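Local structure of putative nuclease YbcO (Escherichia coli K-12, 3G27) at residues A[56-59]-A[60-64]; A[77-80]-A[81-85]. The protein is probably a nuclease, and binds a zinc ion. One frame throughout, in Å; residues are numbered along the deposited sequence.

Contact 1: A[56-59]-A[60-64]. With ZN (zinc ion), chain B.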
ATOM      1  N   ALA A  56       7.492   6.269 -16.639  1.00 27.84           N
ATOM      2  CA  ALA A  56       8.538   5.271 -16.430  1.00 28.35           C
ATOM      3  C   ALA A  56       8.234   4.352 -15.270  1.00 28.27           C
ATOM      4  O   ALA A  56       8.352   3.139 -15.354  1.00 27.70           O
ATOM      5  CB  ALA A  56       9.858   5.981 -16.185  1.00 28.33           C
ATOM      6  N   CYS A  57       7.864   4.946 -14.156  1.00 29.42           N
ATOM      7  CA  CYS A  57       7.526   4.148 -12.973  1.00 29.68           C
ATOM      8  C   CYS A  57       6.281   3.315 -13.224  1.00 29.34           C
ATOM      9  O   CYS A  57       6.189   2.185 -12.803  1.00 29.54           O
ATOM     10  CB  CYS A  57       7.337   5.063 -11.757  1.00 29.53           C
ATOM     11  SG  CYS A  57       8.879   5.614 -11.038  1.00 30.22           S
ATOM     12  N   HIS A  58       5.324   3.865 -13.966  1.00 29.33           N
ATOM     13  CA  HIS A  58       4.138   3.126 -14.314  1.00 28.28           C
ATOM     14  C   HIS A  58       4.502   1.860 -15.098  1.00 27.83           C
ATOM     15  O   HIS A  58       4.059   0.778 -14.765  1.00 28.00           O
ATOM     16  CB  HIS A  58       3.256   4.038 -15.143  1.00 28.97           C
ATOM     17  CG  HIS A  58       1.922   3.476 -15.466  1.00 29.75           C
ATOM     18  ND1 HIS A  58       1.148   3.976 -16.489  1.00 31.80           N
ATOM     19  CD2 HIS A  58       1.203   2.482 -14.887  1.00 31.59           C
ATOM     20  CE1 HIS A  58       0.003   3.307 -16.522  1.00 31.38           C
ATOM     21  NE2 HIS A  58       0.016   2.396 -15.566  1.00 29.96           N
ATOM     22  N   ASP A  59       5.315   1.988 -16.142  1.00 26.98           N
ATOM     23  CA  ASP A  59       5.711   0.823 -16.942  1.00 26.39           C
ATOM     24  C   ASP A  59       6.452  -0.218 -16.105  1.00 25.90           C
ATOM     25  O   ASP A  59       6.242  -1.399 -16.264  1.00 26.30           O
ATOM     26  CB  ASP A  59       6.543   1.249 -18.118  1.00 26.21           C
ATOM     27  CG  ASP A  59       5.748   2.052 -19.150  1.00 27.36           C
ATOM     28  OD1 ASP A  59       4.508   1.976 -19.121  1.00 27.96           O
ATOM     29  OD2 ASP A  59       6.361   2.743 -20.016  1.00 28.80           O
ATOM     30  N   GLU A  60       7.258   0.235 -15.168  1.00 26.57           N
ATOM     31  CA  GLU A  60       8.022  -0.660 -14.267  1.00 26.24           C
ATOM     32  C   GLU A  60       7.157  -1.352 -13.246  1.00 26.61           C
ATOM     33  O   GLU A  60       7.310  -2.553 -13.025  1.00 27.12           O
ATOM     34  CB  GLU A  60       9.121   0.098 -13.551  1.00 25.47           C
ATOM     35  CG  GLU A  60      10.083  -0.765 -12.677  1.00 25.41           C
ATOM     36  CD  GLU A  60      11.068  -1.617 -13.466  1.00 25.73           C
ATOM     37  OE1 GLU A  60      11.354  -1.319 -14.650  1.00 26.79           O
ATOM     38  OE2 GLU A  60      11.567  -2.600 -12.885  1.00 26.91           O
ATOM     39  N   ILE A  61       6.246  -0.625 -12.611  1.00 27.24           N
ATOM     40  CA  ILE A  61       5.407  -1.256 -11.599  1.00 27.75           C
ATOM     41  C   ILE A  61       4.453  -2.266 -12.249  1.00 28.03           C
ATOM     42  O   ILE A  61       4.094  -3.251 -11.620  1.00 27.69           O
ATOM     43  CB  ILE A  61       4.664  -0.238 -10.650  1.00 28.28           C
ATOM     44  CG1 ILE A  61       3.556   0.552 -11.379  1.00 29.17           C
ATOM     45  CG2 ILE A  61       5.665   0.659  -9.935  1.00 28.01           C
ATOM     46  CD1 ILE A  61       2.659   1.449 -10.434  1.00 30.31           C
ATOM     47  N   ASP A  62       4.050  -2.019 -13.505  1.00 27.59           N
ATOM     48  CA  ASP A  62       3.230  -2.960 -14.276  1.00 27.37           C
ATOM     49  C   ASP A  62       4.030  -4.129 -14.880  1.00 26.58           C
ATOM     50  O   ASP A  62       3.456  -5.060 -15.419  1.00 25.95           O
ATOM     51  CB  ASP A  62       2.519  -2.226 -15.426  1.00 27.94           C
ATOM     52  CG  ASP A  62       1.329  -1.394 -14.962  1.00 29.84           C
ATOM     53  OD1 ASP A  62       1.082  -1.315 -13.742  1.00 30.23           O
ATOM     54  OD2 ASP A  62       0.637  -0.824 -15.841  1.00 31.28           O
ATOM     55  N   ARG A  63       5.348  -4.074 -14.768  1.00 26.89           N
ATOM     56  CA  ARG A  63       6.306  -5.082 -15.294  1.00 26.02           C
ATOM     57  C   ARG A  63       6.396  -5.099 -16.807  1.00 25.17           C
ATOM     58  O   ARG A  63       6.866  -6.065 -17.386  1.00 24.84           O
ATOM     59  CB  ARG A  63       6.073  -6.498 -14.728  1.00 26.38           C
ATOM     60  CG  ARG A  63       5.830  -6.567 -13.210  1.00 27.44           C
ATOM     61  CD  ARG A  63       6.846  -5.749 -12.390  1.00 26.28           C
ATOM     62  NE  ARG A  63       8.168  -6.374 -12.402  1.00 30.22           N
ATOM     63  CZ  ARG A  63       9.322  -5.728 -12.234  1.00 31.39           C
ATOM     64  NH1 ARG A  63      10.462  -6.410 -12.246  1.00 30.99           N
ATOM     65  NH2 ARG A  63       9.351  -4.406 -12.060  1.00 33.04           N
ATOM     66  N   ARG A  64       5.982  -4.012 -17.448  1.00 25.47           N
ATOM     67  CA  ARG A  64       6.278  -3.814 -18.872  1.00 24.62           C
ATOM     68  C   ARG A  64       7.781  -3.598 -19.061  1.00 25.21           C
ATOM     69  O   ARG A  64       8.357  -3.960 -20.108  1.00 26.52           O
ATOM     70  CB  ARG A  64       5.462  -2.662 -19.446  1.00 24.23           C
ATOM     71  CG  ARG A  64       4.022  -3.037 -19.699  1.00 24.11           C
ATOM     72  CD  ARG A  64       3.268  -1.955 -20.501  1.00 25.69           C
ATOM     73  NE  ARG A  64       3.118  -0.738 -19.716  1.00 24.40           N
ATOM     74  CZ  ARG A  64       2.194  -0.548 -18.770  1.00 25.94           C
ATOM     75  NH1 ARG A  64       1.294  -1.472 -18.477  1.00 26.14           N
ATOM     76  NH2 ARG A  64       2.169   0.584 -18.098  1.00 26.98           N
TER
HETATM   77 ZN    ZN B  97       8.427   7.947 -11.222  1.00 38.54          ZN
HETATM   78  O   HOH W   1      -1.015   0.301 -13.179  1.00 37.70           O
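D59 and R64 meet at the C-terminal end of a short helix, where the arginine folds back over the last turn. Its guanidinium grips one carboxylate oxygen side-on: NH2 of R64 lies 2.9 Å from OD1 of D59, and NE of R64 reaches the same OD1 at 3.1 Å. That oxygen lies in the guanidinium plane, and the carboxylate stands almost upright to it, their planes 84° apart. NH2 comes in on the anti lone pair of OD1, whereas NE approaches from above the carboxylate plane. Arginine suits this place because a bend at chi3 lets it serve two acids at once: NH1 of R64 also bonds OD2 of D62 at 2.8 Å. The shared cation probably offsets the mutual repulsion of the two aspartates.

With CG anti to the backbone N (chi1 -174°), the imidazole of H58 projects from the helix flank and leans toward the C-terminal end, which brings it to R64. A flat ring suits the spot because it offers a face to the guanidinium edge: NH2 of R64 sits 3.7 Å above the centre of the H58 ring, the two planes turned 85°. A water donates to OD1 of D62 and stands at the ring edge, weakly linked to NE2 of H58.

The backbone closes the helix with a Schellman motif, R63 taking positive phi. NH2 of R63 bonds both O of E60 and, at 3.0 Å, OE2 of E60, while T65, F67 and V68 hold the same carboxylate. Near the start of the helix, C57 turns SG to the zinc ion at 2.4 Å; C13, C21 and C54 complete the site. H58 and I61 of helix 55-61 touch strand 29-32, while I61 and R63, just past its end, touch helix 70-90.

Contact 2: A[77-80]-A[81-85]; sequences ALEG and MARTQ
T84 folds its hydroxyl back onto the carbonyl of G80, one turn earlier in a long helix. With OG1 beside its own backbone N (chi1 -55°), the hydroxyl donates to O of G80 at 2.7 Å, while N of T84 bonds the same oxygen at 2.9 Å from the opposite face of the carbonyl plane. Threonine suits a buried turn because its hydroxyl finds a partner within the helix; OG1 also meets T51 and I52 of strand 50-53. Glycine keeps this face slim where it nears, without touching, the zinc-site residues. On another flank, CD2 of L78 packs against CE of M81, a selenomethionine, at 3.7 Å, the two chains side by side. Both lie on the apolar stripe of helix 70-90 that forms a dimer interface: L78 and M81 pack on their counterparts in the second subunit, and small A82 admits its M81. Unlike these buried residues, E79 and R83 are partly exposed and more loosely joined. CG of E79 lies over one guanidinium face, 3.5 Å from NH2 of R83, and OE2 of E79 makes a long salt bridge to that nitrogen. NH1 of R83 bonds O of Q14 and a water that reaches weakly to OE2 of E79.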
ATOM      1  N   ALA A  77       5.611   0.798  -5.455  1.00 29.29           N
ATOM      2  CA  ALA A  77       4.252   1.016  -5.976  1.00 29.31           C
ATOM      3  C   ALA A  77       3.250   1.280  -4.825  1.00 29.68           C
ATOM      4  O   ALA A  77       2.421   2.220  -4.857  1.00 30.21           O
ATOM      5  CB  ALA A  77       3.822  -0.219  -6.792  1.00 28.84           C
ATOM      6  N   LEU A  78       3.336   0.421  -3.814  1.00 29.29           N
ATOM      7  CA  LEU A  78       2.376   0.401  -2.724  1.00 29.19           C
ATOM      8  C   LEU A  78       2.637   1.560  -1.773  1.00 29.14           C
ATOM      9  O   LEU A  78       1.695   2.220  -1.301  1.00 29.11           O
ATOM     10  CB  LEU A  78       2.445  -0.951  -2.027  1.00 28.68           C
ATOM     11  CG  LEU A  78       1.776  -2.159  -2.711  1.00 27.21           C
ATOM     12  CD1 LEU A  78       2.109  -3.424  -1.974  1.00 22.83           C
ATOM     13  CD2 LEU A  78       0.283  -1.965  -2.750  1.00 26.82           C
ATOM     14  N   GLU A  79       3.918   1.837  -1.531  1.00 30.07           N
ATOM     15  CA  GLU A  79       4.346   3.077  -0.850  1.00 30.81           C
ATOM     16  C   GLU A  79       3.787   4.314  -1.569  1.00 29.61           C
ATOM     17  O   GLU A  79       3.310   5.241  -0.924  1.00 28.90           O
ATOM     18  CB  GLU A  79       5.868   3.162  -0.808  1.00 32.08           C
ATOM     19  CG  GLU A  79       6.462   3.532   0.518  1.00 37.06           C
ATOM     20  CD  GLU A  79       7.893   3.016   0.643  1.00 42.90           C
ATOM     21  OE1 GLU A  79       8.270   2.548   1.746  1.00 47.74           O
ATOM     22  OE2 GLU A  79       8.627   3.059  -0.373  1.00 47.39           O
ATOM     23  N   GLY A  80       3.832   4.297  -2.895  1.00 28.24           N
ATOM     24  CA  GLY A  80       3.265   5.338  -3.723  1.00 28.67           C
ATOM     25  C   GLY A  80       1.773   5.448  -3.575  1.00 29.15           C
ATOM     26  O   GLY A  80       1.236   6.550  -3.518  1.00 29.87           O
HETATM   27  N   MSE A  81       1.095   4.300  -3.497  1.00 29.80           N
HETATM   28  CA  MSE A  81      -0.344   4.251  -3.252  1.00 29.79           C
HETATM   29  C   MSE A  81      -0.722   4.937  -1.927  1.00 29.18           C
HETATM   30  O   MSE A  81      -1.664   5.722  -1.874  1.00 28.45           O
HETATM   31  CB  MSE A  81      -0.838   2.796  -3.242  1.00 30.37           C
HETATM   32  CG  MSE A  81      -2.322   2.666  -2.889  1.00 31.93           C
HETATM   33 SE   MSE A  81      -2.915   0.812  -2.814  1.00 39.09          SE
HETATM   34  CE  MSE A  81      -2.141   0.321  -1.105  1.00 30.19           C
ATOM     35  N   ALA A  82       0.018   4.627  -0.867  1.00 28.88           N
ATOM     36  CA  ALA A  82      -0.233   5.195   0.462  1.00 28.89           C
ATOM     37  C   ALA A  82      -0.008   6.713   0.476  1.00 28.91           C
ATOM     38  O   ALA A  82      -0.797   7.470   1.017  1.00 29.08           O
ATOM     39  CB  ALA A  82       0.638   4.503   1.501  1.00 28.13           C
ATOM     40  N   ARG A  83       1.070   7.157  -0.145  1.00 29.82           N
ATOM     41  CA  ARG A  83       1.327   8.595  -0.332  1.00 29.89           C
ATOM     42  C   ARG A  83       0.233   9.320  -1.130  1.00 29.29           C
ATOM     43  O   ARG A  83      -0.221  10.388  -0.729  1.00 29.55           O
ATOM     44  CB  ARG A  83       2.654   8.781  -1.021  1.00 30.66           C
ATOM     45  CG  ARG A  83       3.830   8.268  -0.225  1.00 34.46           C
ATOM     46  CD  ARG A  83       5.139   8.641  -0.915  1.00 40.35           C
ATOM     47  NE  ARG A  83       6.246   7.905  -0.321  1.00 43.82           N
ATOM     48  CZ  ARG A  83       7.152   7.191  -0.987  1.00 47.66           C
ATOM     49  NH1 ARG A  83       7.141   7.093  -2.317  1.00 47.87           N
ATOM     50  NH2 ARG A  83       8.101   6.560  -0.297  1.00 50.58           N
ATOM     51  N   THR A  84      -0.190   8.722  -2.237  1.00 28.63           N
ATOM     52  CA  THR A  84      -1.319   9.206  -3.040  1.00 28.08           C
ATOM     53  C   THR A  84      -2.624   9.339  -2.277  1.00 28.84           C
ATOM     54  O   THR A  84      -3.295  10.358  -2.372  1.00 28.84           O
ATOM     55  CB  THR A  84      -1.559   8.267  -4.211  1.00 27.85           C
ATOM     56  OG1 THR A  84      -0.330   8.139  -4.950  1.00 26.57           O
ATOM     57  CG2 THR A  84      -2.676   8.773  -5.112  1.00 25.37           C
ATOM     58  N   GLN A  85      -2.998   8.306  -1.537  1.00 29.60           N
ATOM     59  CA  GLN A  85      -4.201   8.353  -0.705  1.00 30.11           C
ATOM     60  C   GLN A  85      -4.046   9.419   0.351  1.00 30.33           C
ATOM     61  O   GLN A  85      -4.997  10.121   0.674  1.00 29.98           O
ATOM     62  CB  GLN A  85      -4.482   6.991  -0.065  1.00 30.29           C
ATOM     63  CG  GLN A  85      -4.844   5.878  -1.096  1.00 30.85           C
ATOM     64  CD  GLN A  85      -4.985   4.492  -0.477  1.00 31.02           C
ATOM     65  OE1 GLN A  85      -4.924   4.327   0.742  1.00 34.12           O
ATOM     66  NE2 GLN A  85      -5.220   3.500  -1.311  1.00 31.03           N
TER
HETATM   67  O   HOH W   2       8.123   4.754  -3.172  1.00 41.77           O

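Overall arrangement
From the N terminus, the chain first supplies C13 and C21 to the zinc site, then strand 29-32, which pairs antiparallel with strand 50-53. C54, just after that strand, and C57 in contact 1 complete the site. From the Schellman end of helix 55-61 a loop leads to helix 70-90, which carries contact 2. Each contact lies within continuous chain, so neither closes a long loop; they stand in series, without nesting or crossing. Their centres are about 15 Å apart, yet they touch where CG2 of I61 packs on CB of A77 at 3.7 Å. Contact 1 joins the zinc site to the sheet; contact 2 ties the long helix to strand 50-53 and to the second subunit.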